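Local coordinates for protein SAM dependent methyltransferase (Agrobacterium tumefaciens, PDB 2IGT) that binds S-adenosylmethionine and probably transfers its methyl group to an acceptor substrate, at residues 229-234 and 269-274. Residues are numbered along the deposited sequence; the frame is centred on the assembly and turned at random. Where two conformers were deposited one is given.
Sequences ILTDPP and LVLTAY. With SAM (S-adenosylmethionine), chain D.
Strands 229-231 and 269-273 are parallel neighbours, their axes 4.8 Å apart and 8° off parallel, with Ile229 opposite Leu269 through to Thr231 opposite Leu271, and three backbone hydrogen bonds join them: Val270 N to Ile229 O, Thr231 N to Val270 O and Thr272 N to Thr231 O. On one face, Leu269 CD1 lies alongside Ile229, 3.8 Å from its CB, and helix 247-260 covers both. Farther along this face, Leu271 CD1 reaches Pro233, 3.7 Å from CD of the ring, the two side chains running roughly at right angles. The other face carries Leu230 and Val270 side by side, Leu230 CD2 resting 3.7 Å from Val270 CB, beneath helix 138-150. Beyond the last strand pair, Asp232 takes over. With CG anti to the backbone N (chi1 -177°), its carboxylate swings towards the second strand, and Thr272 OG1 donates to Asp232 OD1 over 2.7 Å, from well above the carboxylate plane. Water 1 also donates to OD1; it takes the N-H of Tyr274 and the amino group of S-adenosylmethionine (SAM) and gives its other hydrogen to Pro233 O, linking the ends of segments 229-234 and 269-274 to the ligand. SAM N donates a weak bond to Asp232 OD2 at 2.8 Å, and water 2 gives OD2 a hydrogen. Thr272 and the two waters thus limit the carboxylate's rotation. In the conformer given, Tyr274 turns a ring edge to Asp232 OD1, while its hydroxyl is held by Glu136 and Gln137. The Pro234 ring lies beside the ligand's methyl group. Parallel strands whose C-terminal ends meet the methionine part of the cofactor are characteristic of the Rossmann-like fold of class I methyltransferases; the Asp-Pro-Pro after the first recalls the start of the (D/N)PP(Y/F) motif of some N-methyltransferases.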
ATOM      1  N   ILE A 229     -16.303  13.993  26.101  1.00 16.61           N
ATOM      2  CA  ILE A 229     -15.774  13.126  25.066  1.00 16.96           C
ATOM      3  C   ILE A 229     -16.398  13.529  23.746  1.00 17.35           C
ATOM      4  O   ILE A 229     -17.628  13.608  23.643  1.00 17.23           O
ATOM      5  CB  ILE A 229     -16.064  11.614  25.340  1.00 17.02           C
ATOM      6  CG1 ILE A 229     -15.375  11.156  26.627  1.00 16.55           C
ATOM      7  CG2 ILE A 229     -15.580  10.727  24.119  1.00 17.49           C
ATOM      8  CD1 ILE A 229     -15.803   9.735  27.082  1.00 17.25           C
ATOM      9  N   LEU A 230     -15.546  13.827  22.770  1.00 16.52           N
ATOM     10  CA  LEU A 230     -15.976  14.042  21.386  1.00 19.17           C
ATOM     11  C   LEU A 230     -15.484  12.892  20.527  1.00 18.53           C
ATOM     12  O   LEU A 230     -14.350  12.444  20.681  1.00 19.24           O
ATOM     13  CB  LEU A 230     -15.401  15.344  20.826  1.00 19.36           C
ATOM     14  CG  LEU A 230     -15.317  16.486  21.838  1.00 24.36           C
ATOM     15  CD1 LEU A 230     -14.400  17.600  21.293  1.00 29.69           C
ATOM     16  CD2 LEU A 230     -16.712  17.011  22.197  1.00 27.07           C
ATOM     17  N   THR A 231     -16.330  12.420  19.623  1.00 17.91           N
ATOM     18  CA  THR A 231     -15.900  11.348  18.721  1.00 17.31           C
ATOM     19  C   THR A 231     -16.477  11.566  17.341  1.00 17.20           C
ATOM     20  O   THR A 231     -17.689  11.812  17.185  1.00 16.08           O
ATOM     21  CB  THR A 231     -16.192   9.940  19.317  1.00 17.43           C
ATOM     22  OG1 THR A 231     -15.646   8.918  18.463  1.00 17.41           O
ATOM     23  CG2 THR A 231     -17.713   9.699  19.571  1.00 17.85           C
ATOM     24  N   ASP A 232     -15.588  11.515  16.346  1.00 16.93           N
ATOM     25  CA  ASP A 232     -15.947  11.837  14.959  1.00 17.32           C
ATOM     26  C   ASP A 232     -15.580  10.665  14.018  1.00 16.92           C
ATOM     27  O   ASP A 232     -14.795  10.839  13.086  1.00 16.64           O
ATOM     28  CB  ASP A 232     -15.218  13.124  14.521  1.00 18.36           C
ATOM     29  CG  ASP A 232     -15.605  13.565  13.114  1.00 19.60           C
ATOM     30  OD1 ASP A 232     -16.786  13.405  12.742  1.00 19.95           O
ATOM     31  OD2 ASP A 232     -14.701  14.026  12.368  1.00 22.14           O
ATOM     32  N   PRO A 233     -16.164   9.471  14.258  1.00 17.33           N
ATOM     33  CA  PRO A 233     -15.751   8.270  13.527  1.00 16.87           C
ATOM     34  C   PRO A 233     -16.156   8.336  12.051  1.00 17.11           C
ATOM     35  O   PRO A 233     -17.301   8.706  11.735  1.00 18.14           O
ATOM     36  CB  PRO A 233     -16.568   7.155  14.188  1.00 16.26           C
ATOM     37  CG  PRO A 233     -17.870   7.889  14.694  1.00 16.04           C
ATOM     38  CD  PRO A 233     -17.249   9.173  15.228  1.00 17.12           C
ATOM     39  N   PRO A 234     -15.239   7.915  11.163  1.00 17.78           N
ATOM     40  CA  PRO A 234     -15.558   7.788   9.745  1.00 16.80           C
ATOM     41  C   PRO A 234     -16.386   6.537   9.552  1.00 16.59           C
ATOM     42  O   PRO A 234     -16.430   5.676  10.422  1.00 16.80           O
ATOM     43  CB  PRO A 234     -14.189   7.601   9.075  1.00 17.36           C
ATOM     44  CG  PRO A 234     -13.261   7.059  10.144  1.00 15.98           C
ATOM     45  CD  PRO A 234     -13.842   7.520  11.490  1.00 17.24           C
ATOM     46  N   LEU A 269     -21.147  13.973  26.019  1.00 16.50           N
ATOM     47  CA  LEU A 269     -20.584  13.025  25.076  1.00 17.06           C
ATOM     48  C   LEU A 269     -21.142  13.417  23.733  1.00 17.34           C
ATOM     49  O   LEU A 269     -22.367  13.450  23.565  1.00 18.29           O
ATOM     50  CB  LEU A 269     -20.944  11.583  25.461  1.00 16.89           C
ATOM     51  CG  LEU A 269     -20.763  10.452  24.428  1.00 19.03           C
ATOM     52  CD1 LEU A 269     -19.328  10.381  23.919  1.00 19.65           C
ATOM     53  CD2 LEU A 269     -21.168   9.122  25.068  1.00 17.82           C
ATOM     54  N   VAL A 270     -20.256  13.717  22.773  1.00 16.37           N
ATOM     55  CA  VAL A 270     -20.685  14.284  21.503  1.00 16.66           C
ATOM     56  C   VAL A 270     -20.218  13.391  20.369  1.00 16.37           C
ATOM     57  O   VAL A 270     -19.023  13.121  20.243  1.00 17.93           O
ATOM     58  CB  VAL A 270     -20.084  15.701  21.265  1.00 16.75           C
ATOM     59  CG1 VAL A 270     -20.484  16.217  19.867  1.00 18.00           C
ATOM     60  CG2 VAL A 270     -20.504  16.681  22.397  1.00 15.86           C
ATOM     61  N   LEU A 271     -21.170  12.897  19.589  1.00 17.03           N
ATOM     62  CA  LEU A 271     -20.879  12.080  18.420  1.00 16.75           C
ATOM     63  C   LEU A 271     -21.183  12.877  17.159  1.00 18.13           C
ATOM     64  O   LEU A 271     -22.293  13.416  17.005  1.00 17.95           O
ATOM     65  CB  LEU A 271     -21.785  10.833  18.460  1.00 16.83           C
ATOM     66  CG  LEU A 271     -21.941  10.013  17.177  1.00 16.86           C
ATOM     67  CD1 LEU A 271     -20.599   9.289  16.830  1.00 17.62           C
ATOM     68  CD2 LEU A 271     -23.059   8.984  17.386  1.00 16.40           C
ATOM     69  N   THR A 272     -20.223  12.899  16.228  1.00 18.16           N
ATOM     70  CA  THR A 272     -20.428  13.473  14.891  1.00 18.60           C
ATOM     71  C   THR A 272     -20.182  12.386  13.849  1.00 19.25           C
ATOM     72  O   THR A 272     -19.278  11.562  14.013  1.00 18.76           O
ATOM     73  CB  THR A 272     -19.524  14.723  14.644  1.00 18.72           C
ATOM     74  OG1 THR A 272     -18.146  14.383  14.904  1.00 18.45           O
ATOM     75  CG2 THR A 272     -19.912  15.855  15.623  1.00 18.97           C
ATOM     76  N   ALA A 273     -20.981  12.395  12.773  1.00 18.39           N
ATOM     77  CA  ALA A 273     -20.880  11.362  11.744  1.00 18.21           C
ATOM     78  C   ALA A 273     -21.088  11.920  10.338  1.00 19.20           C
ATOM     79  O   ALA A 273     -22.129  12.542  10.055  1.00 19.10           O
ATOM     80  CB  ALA A 273     -21.846  10.213  12.030  1.00 17.79           C
ATOM     81  N   TYR A 274     -20.122  11.681   9.458  0.50 20.09           N
ATOM     82  CA  TYR A 274     -20.243  12.106   8.075  0.50 20.95           C
ATOM     83  C   TYR A 274     -20.961  11.059   7.219  0.50 21.46           C
ATOM     84  O   TYR A 274     -21.226  11.284   6.045  0.50 21.35           O
ATOM     85  CB  TYR A 274     -18.881  12.585   7.536  0.50 20.92           C
ATOM     86  CG  TYR A 274     -18.584  13.957   8.104  0.50 21.31           C
ATOM     87  CD1 TYR A 274     -18.778  15.104   7.338  0.50 20.80           C
ATOM     88  CD2 TYR A 274     -18.186  14.111   9.452  0.50 20.81           C
ATOM     89  CE1 TYR A 274     -18.548  16.378   7.872  0.50 21.62           C
ATOM     90  CE2 TYR A 274     -17.956  15.375   9.998  0.50 20.57           C
ATOM     91  CZ  TYR A 274     -18.137  16.503   9.200  0.50 21.40           C
ATOM     92  OH  TYR A 274     -17.914  17.753   9.723  0.50 21.04           O
TER
HETATM   93  N   SAM D1001     -14.921  12.079  10.354  1.00 23.89           N
HETATM   94  CA  SAM D1001     -14.688  12.788   9.065  1.00 23.98           C
HETATM   95  C   SAM D1001     -15.169  11.895   7.906  1.00 24.43           C
HETATM   96  O   SAM D1001     -15.570  10.729   8.077  1.00 23.42           O
HETATM   97  OXT SAM D1001     -15.184  12.348   6.754  1.00 24.80           O
HETATM   98  CB  SAM D1001     -13.204  13.196   8.917  1.00 24.02           C
HETATM   99  CG  SAM D1001     -12.211  12.098   8.466  1.00 25.51           C
HETATM  100  SD  SAM D1001     -12.007  10.748   9.689  1.00 23.87           S
HETATM  101  CE  SAM D1001     -13.564  10.591  10.538  1.00 33.93           C
HETATM  102  C5' SAM D1001     -11.192  11.665  11.022  1.00 22.29           C
HETATM  103  C4' SAM D1001      -9.891  11.022  11.468  1.00 19.31           C
HETATM  104  O4' SAM D1001     -10.120   9.671  11.832  1.00 20.25           O
HETATM  105  C3' SAM D1001      -8.794  10.938  10.400  1.00 21.08           C
HETATM  106  O3' SAM D1001      -7.775  11.877  10.705  1.00 22.37           O
HETATM  107  C2' SAM D1001      -8.268   9.495  10.429  1.00 21.55           C
HETATM  108  O2' SAM D1001      -6.858   9.392  10.472  1.00 20.92           O
HETATM  109  C1' SAM D1001      -8.878   9.006  11.754  1.00 19.06           C
HETATM  110  N9  SAM D1001      -9.105   7.568  11.879  1.00 18.72           N
HETATM  111  C8  SAM D1001      -9.592   6.679  10.937  1.00 19.23           C
HETATM  112  N7  SAM D1001      -9.674   5.459  11.502  1.00 20.04           N
HETATM  113  C5  SAM D1001      -9.242   5.538  12.791  1.00 19.10           C
HETATM  114  C6  SAM D1001      -9.082   4.585  13.805  1.00 18.75           C
HETATM  115  N6  SAM D1001      -9.408   3.317  13.611  1.00 20.27           N
HETATM  116  N1  SAM D1001      -8.629   4.996  15.056  1.00 19.13           N
HETATM  117  C2  SAM D1001      -8.281   6.308  15.255  1.00 18.34           C
HETATM  118  N3  SAM D1001      -8.402   7.257  14.248  1.00 20.91           N
HETATM  119  C4  SAM D1001      -8.869   6.864  13.027  1.00 18.57           C
HETATM  120  O   HOH W   1     -17.476  11.247  11.007  1.00 22.31           O
HETATM  121  O   HOH W   2     -15.259  16.604  11.416  1.00 26.18           O